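Local atomic coordinates of putative silent information regulator 2 (Leishmania infantum, PDB entry 5OL0), a protein that probably removes acetyl groups from lysine side chains of proteins, consuming NAD+ and releasing nicotinamide and O-acetyl-ADP-ribose. Residues A[19-24]-A[280-285]; A[30-35]-A[117-122]; A[96-101]-A[147-152]; A[104-109]-A[305-310]; A[206-211]-A[231-236]. One frame throughout, in Å; residues are numbered along the deposited sequence.

How the contacts relate
None of the five contacts is wholly core: contact 1 lies at the surface, and contacts 2 to 5 are partly buried. Contacts 1 and 2 both reach the six-stranded parallel sheet. Contact 5 joins the approaches to two neighbouring strands of that sheet, 213-217 and 239-242, and touches contact 2, where Arg122 NH1 forms a salt bridge with Asp207 OD2 at 2.6 Å. Contact 4 joins two helices. Contact 3 stands apart, about 32 Å from contact 1 between centres. Chemistry follows place: aromatic and aliphatic in contacts 1 and 3, with a bridging water in contact 3, guanidinium stacking in contact 2, a histidine and water in contact 4, and only carbon and carbonyl groups in contact 5.

Contact 1 (A[19-24]-A[280-285]); sequences PTLEGL and VLFRGD
Val280 begins the contact by setting its CG2 methyl 3.7 Å from Pro19 O. It belongs to strand 279-282, the outermost strand at one side of the parallel sheet in the sirtuin Rossmann-type fold, and its backbone bonds join it to strand 239-242; residues 19-24 bring the start of helix 21-30 against this sheet edge. Two residues on, Phe282 carries most of the contact. With CG anti to the carbonyl carbon (chi1 -69°), its ring is directed at the helix start. Leu21 CD2 lies over the ring centre, 3.8 Å from the Phe282 centroid and 13° off the normal, a CH-pi contact. Val280 CG2 occupies the opposite face, displaced toward the rim, so the ring is held between two methyl groups. Its far end abuts the backbone, with CZ 3.5 Å from Thr20 C. That backbone is itself fixed by an N-cap: Thr20 OG1 accepts from Gly23 N at 2.9 Å, with an angle of 167° at the hydrogen. Asn289 of helix 286-296 also touches the Phe282 ring. Asp285 is likewise an N-cap, but its OD1 accepts from Gln287 N, only two residues on.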
# COMPACT_ATOMS: atom_id res chain seq x y z
N PRO A 19 10.87 -7.60 -21.92
CA PRO A 19 9.96 -7.11 -20.87
C PRO A 19 9.24 -8.26 -20.13
O PRO A 19 8.02 -8.41 -20.21
CB PRO A 19 8.98 -6.20 -21.66
CG PRO A 19 8.93 -6.83 -23.00
CD PRO A 19 10.33 -7.34 -23.27
N THR A 20 10.02 -9.08 -19.44
CA THR A 20 9.52 -10.32 -18.82
C THR A 20 10.06 -10.35 -17.40
O THR A 20 10.95 -9.58 -17.04
CB THR A 20 10.06 -11.56 -19.55
OG1 THR A 20 11.47 -11.54 -19.47
CG2 THR A 20 9.69 -11.54 -21.03
N LEU A 21 9.58 -11.26 -16.58
CA LEU A 21 10.11 -11.33 -15.21
C LEU A 21 11.59 -11.69 -15.21
O LEU A 21 12.39 -11.16 -14.41
CB LEU A 21 9.25 -12.26 -14.35
CG LEU A 21 7.86 -11.70 -14.09
CD1 LEU A 21 6.96 -12.81 -13.59
CD2 LEU A 21 7.91 -10.54 -13.10
N GLU A 22 11.95 -12.59 -16.13
CA GLU A 22 13.34 -12.93 -16.42
C GLU A 22 14.22 -11.75 -16.85
O GLU A 22 15.31 -11.52 -16.26
CB GLU A 22 13.40 -14.02 -17.52
CG GLU A 22 14.82 -14.47 -17.88
CD GLU A 22 14.87 -15.72 -18.77
OE1 GLU A 22 13.98 -15.89 -19.63
OE2 GLU A 22 15.82 -16.52 -18.59
N GLY A 23 13.74 -10.97 -17.81
CA GLY A 23 14.45 -9.76 -18.21
C GLY A 23 14.62 -8.73 -17.10
O GLY A 23 15.68 -8.09 -16.97
N LEU A 24 13.59 -8.58 -16.27
CA LEU A 24 13.65 -7.66 -15.18
C LEU A 24 14.72 -8.08 -14.21
O LEU A 24 15.49 -7.23 -13.72
CB LEU A 24 12.26 -7.61 -14.48
CG LEU A 24 12.21 -6.80 -13.17
CD1 LEU A 24 12.65 -5.41 -13.45
CD2 LEU A 24 10.81 -6.81 -12.57
N VAL A 280 5.96 -1.97 -18.08
CA VAL A 280 5.48 -3.31 -18.29
C VAL A 280 4.39 -3.64 -17.28
O VAL A 280 4.46 -3.19 -16.13
CB VAL A 280 6.66 -4.28 -18.26
CG1 VAL A 280 7.35 -4.26 -16.92
CG2 VAL A 280 6.20 -5.66 -18.62
N LEU A 281 3.36 -4.34 -17.74
CA LEU A 281 2.26 -4.83 -16.91
C LEU A 281 2.26 -6.34 -16.81
O LEU A 281 2.23 -7.02 -17.84
CB LEU A 281 0.94 -4.46 -17.49
CG LEU A 281 -0.32 -4.88 -16.77
CD1 LEU A 281 -0.47 -4.23 -15.41
CD2 LEU A 281 -1.46 -4.47 -17.68
N PHE A 282 2.38 -6.86 -15.59
CA PHE A 282 2.37 -8.29 -15.35
C PHE A 282 1.05 -8.56 -14.70
O PHE A 282 0.82 -8.16 -13.54
CB PHE A 282 3.52 -8.69 -14.44
CG PHE A 282 4.89 -8.55 -15.09
CD1 PHE A 282 5.22 -9.32 -16.18
CD2 PHE A 282 5.83 -7.67 -14.58
CE1 PHE A 282 6.47 -9.22 -16.78
CE2 PHE A 282 7.11 -7.58 -15.15
CZ PHE A 282 7.41 -8.32 -16.27
N ARG A 283 0.16 -9.25 -15.43
CA ARG A 283 -1.19 -9.61 -14.95
C ARG A 283 -1.11 -10.86 -14.10
O ARG A 283 -0.04 -11.43 -13.94
CB ARG A 283 -2.09 -9.92 -16.14
CG ARG A 283 -2.33 -8.83 -17.14
CD ARG A 283 -2.94 -7.62 -16.50
NE ARG A 283 -4.38 -7.73 -16.22
CZ ARG A 283 -5.38 -7.34 -17.02
NH1 ARG A 283 -5.17 -6.82 -18.22
NH2 ARG A 283 -6.62 -7.47 -16.60
N GLY A 284 -2.22 -11.35 -13.59
CA GLY A 284 -2.17 -12.55 -12.75
C GLY A 284 -1.95 -12.20 -11.28
O GLY A 284 -2.06 -11.05 -10.85
N ASP A 285 -1.66 -13.22 -10.50
CA ASP A 285 -1.50 -13.11 -9.08
C ASP A 285 -0.10 -12.55 -8.79
O ASP A 285 0.94 -13.20 -9.09
CB ASP A 285 -1.62 -14.49 -8.47
CG ASP A 285 -1.63 -14.47 -6.95
OD1 ASP A 285 -1.58 -13.41 -6.27
OD2 ASP A 285 -1.67 -15.59 -6.43

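Contact 2 (A[30-35]-A[117-122]); sequences EKNVRR and EGRLLR
Arg34 and Arg119 lay their guanidinium groups flat on one another, with centres 4.2 Å apart and planes inclined by 15°. The two like charges face each other, and carbonyl oxygens around their rims probably ease the cost. Arg119 NH1 donates to Val33 O at 2.7 Å in a bond of 161°; the acceptor lies in the guanidinium plane, whereas the donor stands well above the carbonyl plane. On Arg34, NH1 comes within 2.9 Å of Glu117 O, which lies at the edge of its guanidinium. Asn32 OD1, displaced from the Arg34 plane toward the Arg119 side, takes weak bonds from both NE and NH2 of Arg34. A bend at chi2 (-71°) turns the Arg34 chain back to this position, while Arg119 reaches across with an extended chain. Farther along, Leu121 CB packs 3.7 Å from Arg35 C, and Leu121 CD2 approaches Arg35 CB.

Both segments follow a helix and run toward neighbouring parallel strands, 36-40 and 120-125, of the Rossmann-type sheet; backbone bonds from Arg119 and Leu121 to Ile36 mark where the pairing starts. Each of the two preceding helices ends in a Schellman motif, with Asn32 and Gly118 at positive phi, and these turns present the carbonyls and the amide to the arginine pair. In an outer layer, Arg35 is directed away to another part of the fold: its NE donates to Ile210 O and its NH1 forms a salt bridge with Glu212, whose OE1 also accepts from Arg34 N.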
# COMPACT_ATOMS: atom_id res chain seq x y z
N GLU A 30 22.43 -7.25 -13.86
CA GLU A 30 23.42 -6.73 -14.79
C GLU A 30 23.69 -5.23 -14.54
O GLU A 30 24.85 -4.78 -14.52
CB GLU A 30 23.02 -7.03 -16.23
CG GLU A 30 23.12 -8.53 -16.60
CD GLU A 30 22.56 -8.87 -18.00
OE1 GLU A 30 21.87 -9.92 -18.18
OE2 GLU A 30 22.82 -8.07 -18.94
N LYS A 31 22.65 -4.44 -14.29
CA LYS A 31 22.91 -3.03 -14.03
C LYS A 31 23.13 -2.73 -12.57
O LYS A 31 23.26 -1.58 -12.21
CB LYS A 31 21.82 -2.13 -14.58
CG LYS A 31 21.72 -2.12 -16.08
CD LYS A 31 20.57 -1.20 -16.48
CE LYS A 31 20.84 0.31 -16.30
NZ LYS A 31 21.61 0.90 -17.43
N ASN A 32 23.22 -3.75 -11.71
CA ASN A 32 23.42 -3.51 -10.29
C ASN A 32 22.44 -2.43 -9.73
O ASN A 32 22.85 -1.42 -9.16
CB ASN A 32 24.87 -3.07 -10.01
CG ASN A 32 25.19 -3.08 -8.54
OD1 ASN A 32 24.66 -3.89 -7.76
ND2 ASN A 32 26.05 -2.16 -8.14
N VAL A 33 21.15 -2.69 -9.87
CA VAL A 33 20.13 -1.74 -9.44
C VAL A 33 20.01 -1.78 -7.95
O VAL A 33 19.74 -2.82 -7.41
CB VAL A 33 18.76 -2.06 -10.08
CG1 VAL A 33 17.68 -1.17 -9.47
CG2 VAL A 33 18.85 -1.76 -11.58
N ARG A 34 20.22 -0.64 -7.33
CA ARG A 34 20.20 -0.46 -5.88
C ARG A 34 19.14 0.50 -5.35
O ARG A 34 18.97 0.60 -4.14
CB ARG A 34 21.55 0.18 -5.41
CG ARG A 34 22.81 -0.63 -5.62
CD ARG A 34 22.84 -1.81 -4.67
NE ARG A 34 23.75 -2.85 -5.12
CZ ARG A 34 23.86 -4.06 -4.56
NH1 ARG A 34 23.15 -4.40 -3.48
NH2 ARG A 34 24.72 -4.93 -5.07
N ARG A 35 18.51 1.27 -6.21
CA ARG A 35 17.56 2.25 -5.78
C ARG A 35 16.14 1.86 -6.32
O ARG A 35 15.63 2.47 -7.28
CB ARG A 35 18.02 3.64 -6.24
CG ARG A 35 19.42 3.96 -5.65
CD ARG A 35 19.70 5.41 -5.59
NE ARG A 35 19.47 6.03 -6.89
CZ ARG A 35 20.39 6.27 -7.82
NH1 ARG A 35 21.67 5.91 -7.63
NH2 ARG A 35 20.04 6.88 -8.95
N GLU A 117 19.06 -7.18 0.76
CA GLU A 117 20.04 -7.17 -0.35
C GLU A 117 20.67 -5.78 -0.62
O GLU A 117 21.51 -5.65 -1.50
CB GLU A 117 19.36 -7.64 -1.65
CG GLU A 117 18.96 -9.07 -1.65
CD GLU A 117 20.19 -9.95 -1.90
OE1 GLU A 117 20.71 -9.98 -3.05
OE2 GLU A 117 20.66 -10.58 -0.94
N GLY A 118 20.21 -4.73 0.06
CA GLY A 118 20.66 -3.39 -0.21
C GLY A 118 20.12 -2.81 -1.52
O GLY A 118 20.80 -1.97 -2.13
N ARG A 119 18.93 -3.27 -1.99
CA ARG A 119 18.33 -2.74 -3.24
C ARG A 119 17.06 -1.87 -3.06
O ARG A 119 16.53 -1.34 -4.05
CB ARG A 119 18.05 -3.86 -4.20
CG ARG A 119 19.33 -4.57 -4.67
CD ARG A 119 18.96 -5.68 -5.63
NE ARG A 119 20.05 -6.56 -5.98
CZ ARG A 119 21.07 -6.28 -6.81
NH1 ARG A 119 21.26 -5.09 -7.39
NH2 ARG A 119 21.96 -7.25 -7.04
N LEU A 120 16.62 -1.64 -1.82
CA LEU A 120 15.39 -0.92 -1.60
C LEU A 120 15.68 0.48 -1.33
O LEU A 120 16.26 0.76 -0.33
CB LEU A 120 14.61 -1.53 -0.47
CG LEU A 120 13.19 -0.99 -0.18
CD1 LEU A 120 12.22 -1.37 -1.30
CD2 LEU A 120 12.73 -1.61 1.10
N LEU A 121 15.26 1.39 -2.20
CA LEU A 121 15.31 2.82 -1.90
C LEU A 121 14.20 3.20 -0.90
O LEU A 121 14.41 3.93 0.07
CB LEU A 121 15.16 3.57 -3.18
CG LEU A 121 15.10 5.09 -3.14
CD1 LEU A 121 16.40 5.74 -2.65
CD2 LEU A 121 14.72 5.50 -4.57
N ARG A 122 12.98 2.75 -1.15
CA ARG A 122 11.88 3.07 -0.23
C ARG A 122 10.74 2.18 -0.59
O ARG A 122 10.57 1.82 -1.76
CB ARG A 122 11.45 4.54 -0.40
CG ARG A 122 10.87 5.18 0.87
CD ARG A 122 12.03 5.54 1.81
NE ARG A 122 11.56 6.09 3.10
CZ ARG A 122 11.32 7.40 3.32
NH1 ARG A 122 11.46 8.31 2.37
NH2 ARG A 122 10.91 7.81 4.51

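Contact 3 (A[96-101]-A[147-152]); sequences NLWPGH and GSFAAA
Leu97 covers one face of the Phe149 ring with its CB, 4.0 Å from the centroid and 19° off the normal, which meets the geometry of a CH-pi contact. Its CD1 continues along the same ring to CE1. The carbonyl of Leu97 adds a polar link: water 1 donates to Leu97 O at 2.8 Å and accepts from Phe149 N at 3.1 Å, so a single water ties the two backbones beside the apolar contact.

Trp98 follows and meets the same phenylalanine differently. With chi1 at -47°, CG is anti to the carbonyl carbon, and although CB starts away from residues 147-152, the indole comes round over the edge of Phe149. CD2 of Phe149 is 3.5 Å from Trp98 CZ3, and the planes stand at 87°: a T-shaped pair in which Phe149 supplies the edge and the six-membered ring of Trp98 the face. Trp98 also pairs edge-to-face with Tyr167 of helix 163-171.

Pro99 comes next, in a type II turn from Trp98 to His101 that has Gly100 at positive phi. Its CD packs 3.5 Å from Phe149 O, a buried oxygen for which the model contains no hydrogen-bond partner.

Phe149 thus fills a site lined by Leu97, Trp98, Phe88 and Ala92 of helix 85-95, and Ile128, a probable NAD+-binding residue. The arrangement belongs to the small lobe of the sirtuin fold: residues 147-152 run from just after His146, the likely proton acceptor, toward Cys154 of the structural zinc site.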
# COMPACT_ATOMS: atom_id res chain seq x y z
N ASN A 96 -10.60 -6.07 10.96
CA ASN A 96 -9.59 -6.80 11.74
C ASN A 96 -8.16 -6.38 11.43
O ASN A 96 -7.28 -7.19 11.36
CB ASN A 96 -9.78 -8.34 11.54
CG ASN A 96 -10.65 -8.94 12.60
OD1 ASN A 96 -10.54 -8.56 13.77
ND2 ASN A 96 -11.53 -9.86 12.20
N LEU A 97 -7.96 -5.08 11.21
CA LEU A 97 -6.67 -4.57 10.77
C LEU A 97 -5.71 -4.27 11.91
O LEU A 97 -4.63 -3.76 11.66
CB LEU A 97 -6.87 -3.30 9.92
CG LEU A 97 -7.58 -3.64 8.61
CD1 LEU A 97 -7.93 -2.39 7.82
CD2 LEU A 97 -6.76 -4.56 7.76
N TRP A 98 -6.11 -4.58 13.14
CA TRP A 98 -5.29 -4.36 14.34
C TRP A 98 -4.06 -5.21 14.15
O TRP A 98 -4.20 -6.35 13.72
CB TRP A 98 -6.03 -4.85 15.62
CG TRP A 98 -7.42 -4.36 15.66
CD1 TRP A 98 -8.53 -5.09 15.38
CD2 TRP A 98 -7.87 -3.00 15.87
NE1 TRP A 98 -9.63 -4.32 15.50
CE2 TRP A 98 -9.27 -3.02 15.72
CE3 TRP A 98 -7.23 -1.79 16.19
CZ2 TRP A 98 -10.07 -1.87 15.91
CZ3 TRP A 98 -8.01 -0.64 16.37
CH2 TRP A 98 -9.43 -0.69 16.22
N PRO A 99 -2.86 -4.66 14.43
CA PRO A 99 -1.65 -5.49 14.18
C PRO A 99 -1.64 -6.77 14.99
O PRO A 99 -2.05 -6.80 16.16
CB PRO A 99 -0.47 -4.57 14.61
CG PRO A 99 -1.09 -3.47 15.40
CD PRO A 99 -2.47 -3.29 14.84
N GLY A 100 -1.22 -7.84 14.32
CA GLY A 100 -1.03 -9.11 14.93
C GLY A 100 -2.06 -10.12 14.48
O GLY A 100 -1.94 -11.29 14.87
N HIS A 101 -3.09 -9.70 13.74
CA HIS A 101 -4.03 -10.70 13.12
C HIS A 101 -3.59 -11.23 11.74
O HIS A 101 -3.21 -12.39 11.58
CB HIS A 101 -5.45 -10.15 13.05
CG HIS A 101 -6.41 -11.07 12.38
ND1 HIS A 101 -6.78 -12.28 12.92
CD2 HIS A 101 -7.06 -10.98 11.19
CE1 HIS A 101 -7.63 -12.89 12.10
NE2 HIS A 101 -7.80 -12.12 11.04
N GLY A 147 -1.24 5.79 6.83
CA GLY A 147 -1.23 5.34 8.23
C GLY A 147 -1.57 3.89 8.41
O GLY A 147 -1.36 3.09 7.50
N SER A 148 -2.10 3.57 9.60
CA SER A 148 -2.45 2.20 9.99
C SER A 148 -3.15 2.20 11.35
O SER A 148 -3.35 3.30 11.97
CB SER A 148 -1.17 1.33 10.14
OG SER A 148 -0.52 1.58 11.39
N PHE A 149 -3.51 0.98 11.79
CA PHE A 149 -4.19 0.74 13.10
C PHE A 149 -3.25 0.54 14.29
O PHE A 149 -3.63 -0.03 15.35
CB PHE A 149 -5.16 -0.42 12.98
CG PHE A 149 -6.44 -0.10 12.24
CD1 PHE A 149 -6.42 0.27 10.90
CD2 PHE A 149 -7.66 -0.18 12.87
CE1 PHE A 149 -7.60 0.58 10.23
CE2 PHE A 149 -8.84 0.16 12.22
CZ PHE A 149 -8.81 0.54 10.89
N ALA A 150 -2.05 1.05 14.15
CA ALA A 150 -1.03 0.80 15.15
C ALA A 150 -1.07 1.81 16.27
O ALA A 150 -0.53 1.52 17.30
CB ALA A 150 0.35 0.80 14.52
N ALA A 151 -1.67 2.99 16.03
CA ALA A 151 -1.75 4.10 17.00
C ALA A 151 -3.06 4.83 16.69
O ALA A 151 -3.70 4.53 15.68
CB ALA A 151 -0.57 5.07 16.83
N ALA A 152 -3.45 5.73 17.57
CA ALA A 152 -4.73 6.40 17.47
C ALA A 152 -4.59 7.84 17.94
O ALA A 152 -3.65 8.16 18.71
CB ALA A 152 -5.77 5.66 18.33
O HOH W 1 -3.07 -1.81 10.46

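Contact 4 (A[104-109]-A[305-310]); sequences PTAVHH and KRMRLS
His109 turns its imidazole toward residues 305-310 with chi1 at -71°, CG anti to the carbonyl carbon, and the ring is enclosed on both sides. Arg306 CB lies over one face, 4.0 Å from the centroid of the His109 ring and 26° off its normal, while Pro104 CB covers the opposite face, both offset toward the rim. Only the root of Arg306 takes part: the chain bends at chi2 (-77°) and carries the guanidinium away, along helix 106-116, to a long, weak ion pair with Asp116. Met307 does the reverse. Its CB starts off to one side, then the chain runs extended to SD and bends at chi3, which brings CE to 3.7 Å from Ala106 CB; on the way, CG passes 4.0 Å from His109 CD2.

These side chains join the first turn of helix 106-116, in the Rossmann-type domain, to the last turns of helix 300-308 near the end of the modelled chain. Both elements are fixed locally by hydroxyls. Thr105, at the N-cap, accepts a weak bond from Val107 N and also pairs with Ala44 O. Ser310 OG donates to Arg306 O at 3.0 Å, nearly along the C=O axis, tying Ser310 to the helix's final turn. Water 2, in the plane of the His109 ring, is hydrogen-bonded to NE2 at 3.0 Å but doubtfully close to Pro104 O and Ser310 O.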
# COMPACT_ATOMS: atom_id res chain seq x y z
N PRO A 104 2.06 -11.36 6.89
CA PRO A 104 2.58 -10.93 5.61
C PRO A 104 2.52 -11.97 4.54
O PRO A 104 2.65 -13.13 4.83
CB PRO A 104 4.05 -10.60 5.89
CG PRO A 104 4.19 -10.55 7.36
CD PRO A 104 3.04 -11.23 7.99
N THR A 105 2.37 -11.50 3.32
CA THR A 105 2.34 -12.30 2.11
C THR A 105 3.75 -12.43 1.50
O THR A 105 4.72 -11.83 1.97
CB THR A 105 1.38 -11.74 1.04
OG1 THR A 105 1.96 -10.59 0.40
CG2 THR A 105 -0.03 -11.42 1.60
N ALA A 106 3.84 -13.24 0.45
CA ALA A 106 5.05 -13.36 -0.35
C ALA A 106 5.54 -11.99 -0.87
O ALA A 106 6.72 -11.68 -0.78
CB ALA A 106 4.80 -14.32 -1.50
N VAL A 107 4.63 -11.12 -1.32
CA VAL A 107 5.05 -9.77 -1.74
C VAL A 107 5.76 -9.05 -0.57
O VAL A 107 6.81 -8.43 -0.75
CB VAL A 107 3.81 -8.95 -2.19
CG1 VAL A 107 4.11 -7.47 -2.25
CG2 VAL A 107 3.28 -9.44 -3.54
N HIS A 108 5.14 -9.07 0.60
CA HIS A 108 5.68 -8.37 1.76
C HIS A 108 7.10 -8.86 2.20
O HIS A 108 8.06 -8.05 2.53
CB HIS A 108 4.68 -8.42 2.92
CG HIS A 108 3.33 -7.82 2.62
ND1 HIS A 108 3.09 -6.47 2.66
CD2 HIS A 108 2.15 -8.40 2.30
CE1 HIS A 108 1.83 -6.24 2.35
NE2 HIS A 108 1.23 -7.39 2.14
N HIS A 109 7.24 -10.17 2.25
CA HIS A 109 8.52 -10.80 2.53
C HIS A 109 9.53 -10.45 1.42
O HIS A 109 10.68 -10.24 1.71
CB HIS A 109 8.36 -12.32 2.64
CG HIS A 109 7.64 -12.75 3.88
ND1 HIS A 109 8.07 -12.37 5.13
CD2 HIS A 109 6.53 -13.49 4.06
CE1 HIS A 109 7.25 -12.88 6.03
NE2 HIS A 109 6.34 -13.59 5.41
N LYS A 305 12.05 -19.60 2.85
CA LYS A 305 12.36 -19.62 4.25
C LYS A 305 11.57 -18.55 5.02
O LYS A 305 11.15 -18.82 6.15
CB LYS A 305 13.85 -19.39 4.46
CG LYS A 305 14.25 -19.43 5.94
CD LYS A 305 15.76 -19.41 6.13
CE LYS A 305 16.09 -19.50 7.62
NZ LYS A 305 17.37 -18.79 7.88
N ARG A 306 11.36 -17.35 4.48
CA ARG A 306 10.54 -16.37 5.20
C ARG A 306 9.08 -16.79 5.24
O ARG A 306 8.36 -16.61 6.24
CB ARG A 306 10.61 -14.98 4.58
CG ARG A 306 11.92 -14.30 4.74
CD ARG A 306 12.09 -13.75 6.13
NE ARG A 306 13.50 -13.59 6.41
CZ ARG A 306 14.31 -12.66 5.89
NH1 ARG A 306 13.86 -11.74 5.04
NH2 ARG A 306 15.60 -12.64 6.24
N MET A 307 8.62 -17.32 4.12
CA MET A 307 7.26 -17.74 4.01
C MET A 307 6.86 -18.92 4.94
O MET A 307 5.80 -18.87 5.56
CB MET A 307 6.98 -18.08 2.57
CG MET A 307 6.84 -16.79 1.76
SD MET A 307 6.65 -17.22 0.06
CE MET A 307 4.89 -17.64 0.11
N ARG A 308 7.68 -19.94 5.06
CA ARG A 308 7.45 -21.02 6.07
C ARG A 308 7.47 -20.48 7.49
O ARG A 308 6.56 -20.78 8.27
CB ARG A 308 8.49 -22.14 5.96
CG ARG A 308 8.17 -23.20 4.91
CD ARG A 308 9.09 -24.41 5.02
NE ARG A 308 10.49 -23.99 5.13
CZ ARG A 308 11.27 -23.59 4.12
NH1 ARG A 308 10.80 -23.55 2.86
NH2 ARG A 308 12.53 -23.23 4.37
N LEU A 309 8.51 -19.68 7.79
CA LEU A 309 8.74 -19.08 9.13
C LEU A 309 7.56 -18.25 9.67
O LEU A 309 7.56 -17.91 10.87
CB LEU A 309 10.05 -18.24 9.18
CG LEU A 309 11.37 -18.93 9.63
CD1 LEU A 309 11.67 -20.29 8.98
CD2 LEU A 309 12.56 -18.00 9.42
N SER A 310 6.57 -17.93 8.84
CA SER A 310 5.40 -17.23 9.32
C SER A 310 4.14 -17.46 8.49
O SER A 310 3.40 -16.51 8.23
CB SER A 310 5.75 -15.74 9.38
OG SER A 310 6.40 -15.37 8.19
O HOH W 2 3.73 -14.51 6.63

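Contact 5 (A[206-211]-A[231-236]); sequences HDAPIA and CVVPKS
At one end of strand 213-217, one of the two central strands of the Rossmann-type sheet, the chain entering it meets the loop that later leads to the next strand, 239-242: Ala208, Pro209 and Ala211 pack on Val232, Val233 and Pro234. Residues 208-210 form a short 3-10 turn after helix 198-207. Ala208 CB lies 3.5 Å from Val232 CG2, closer than usual for two carbons, and that methyl sits between the backbone N and carbonyl carbon of its own residue. Val233 turns CG1 beside its backbone N (chi1 -54°), and this branch bridges both alanines, at 4.0 Å from Ala208 CB and 4.2 Å from Ala211 CB. Beneath them, Leu37 of strand 36-40 touches the same two alanines, extending this apolar patch onto the sheet.

The backbone oxygens meet carbon. Ala208 O receives the CA-H of Val233 at a CA to O distance of 3.2 Å and 152° at the hydrogen, while also accepting from Ala211 N at 3.2 Å within the turn. Pro209 O is 3.3 Å from Pro234 CG, so the proline ring lies against the carbonyls of the turn. Proline at 234 has no N-H to offer, and no conventional hydrogen bond spans the two segments. Their association therefore rests on close-fitting alkyl groups, one CA-H...O contact and carbon-to-oxygen packing, with the Ala211 N bond helping to hold Ala208 O in place.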
# COMPACT_ATOMS: atom_id res chain seq x y z
N HIS A 206 12.02 13.44 -2.78
CA HIS A 206 13.43 13.01 -2.65
C HIS A 206 13.72 11.64 -3.12
O HIS A 206 14.76 11.44 -3.66
CB HIS A 206 13.94 13.14 -1.21
CG HIS A 206 13.74 14.52 -0.65
ND1 HIS A 206 13.36 14.74 0.66
CD2 HIS A 206 13.74 15.73 -1.25
CE1 HIS A 206 13.22 16.03 0.86
NE2 HIS A 206 13.44 16.65 -0.27
N ASP A 207 12.85 10.65 -2.87
CA ASP A 207 13.18 9.30 -3.35
C ASP A 207 12.80 9.13 -4.80
O ASP A 207 13.58 8.66 -5.63
CB ASP A 207 12.49 8.25 -2.51
CG ASP A 207 13.03 8.16 -1.12
OD1 ASP A 207 14.24 8.02 -1.00
OD2 ASP A 207 12.25 8.17 -0.15
N ALA A 208 11.54 9.40 -5.13
CA ALA A 208 11.07 9.01 -6.51
C ALA A 208 11.88 9.65 -7.62
O ALA A 208 12.16 9.03 -8.66
CB ALA A 208 9.57 9.31 -6.65
N PRO A 209 12.35 10.90 -7.41
CA PRO A 209 13.17 11.46 -8.49
C PRO A 209 14.52 10.76 -8.75
O PRO A 209 15.05 10.88 -9.84
CB PRO A 209 13.33 12.92 -8.05
CG PRO A 209 12.02 13.21 -7.39
CD PRO A 209 11.82 11.95 -6.54
N ILE A 210 15.01 9.98 -7.79
CA ILE A 210 16.28 9.26 -7.94
C ILE A 210 16.08 7.77 -8.05
O ILE A 210 17.07 7.04 -8.04
CB ILE A 210 17.28 9.58 -6.77
CG1 ILE A 210 16.72 9.21 -5.38
CG2 ILE A 210 17.61 11.06 -6.81
CD1 ILE A 210 17.78 9.08 -4.31
N ALA A 211 14.84 7.27 -8.20
CA ALA A 211 14.66 5.81 -8.40
C ALA A 211 15.35 5.33 -9.68
O ALA A 211 15.37 6.03 -10.68
CB ALA A 211 13.19 5.43 -8.46
N CYS A 231 4.74 8.85 -11.33
CA CYS A 231 4.77 9.93 -12.31
C CYS A 231 6.01 10.82 -12.24
O CYS A 231 6.30 11.49 -13.22
CB CYS A 231 3.49 10.79 -12.22
SG CYS A 231 2.02 9.73 -12.52
N VAL A 232 6.69 10.87 -11.10
CA VAL A 232 7.82 11.81 -10.86
C VAL A 232 9.19 11.08 -10.94
O VAL A 232 10.21 11.71 -10.84
CB VAL A 232 7.72 12.59 -9.53
CG1 VAL A 232 6.48 13.52 -9.49
CG2 VAL A 232 7.65 11.68 -8.33
N VAL A 233 9.22 9.77 -11.17
CA VAL A 233 10.48 9.08 -11.39
C VAL A 233 11.02 9.50 -12.76
O VAL A 233 10.24 9.91 -13.61
CB VAL A 233 10.35 7.55 -11.31
CG1 VAL A 233 9.70 7.17 -9.99
CG2 VAL A 233 9.57 6.98 -12.47
N PRO A 234 12.32 9.36 -12.99
CA PRO A 234 12.87 9.75 -14.30
C PRO A 234 12.15 9.05 -15.48
O PRO A 234 11.77 7.87 -15.40
CB PRO A 234 14.34 9.34 -14.19
CG PRO A 234 14.64 9.35 -12.71
CD PRO A 234 13.37 8.93 -12.04
N LYS A 235 11.97 9.78 -16.58
CA LYS A 235 11.27 9.29 -17.78
C LYS A 235 11.89 8.05 -18.42
O LYS A 235 11.22 7.35 -19.14
CB LYS A 235 11.15 10.41 -18.85
CG LYS A 235 12.50 10.97 -19.36
CD LYS A 235 12.47 11.62 -20.77
CE LYS A 235 13.36 10.88 -21.78
NZ LYS A 235 13.45 11.65 -23.03
N SER A 236 13.13 7.77 -18.10
CA SER A 236 13.85 6.64 -18.68
C SER A 236 13.87 5.40 -17.80
O SER A 236 14.32 4.34 -18.26
CB SER A 236 15.31 7.07 -18.88
OG SER A 236 15.84 7.53 -17.62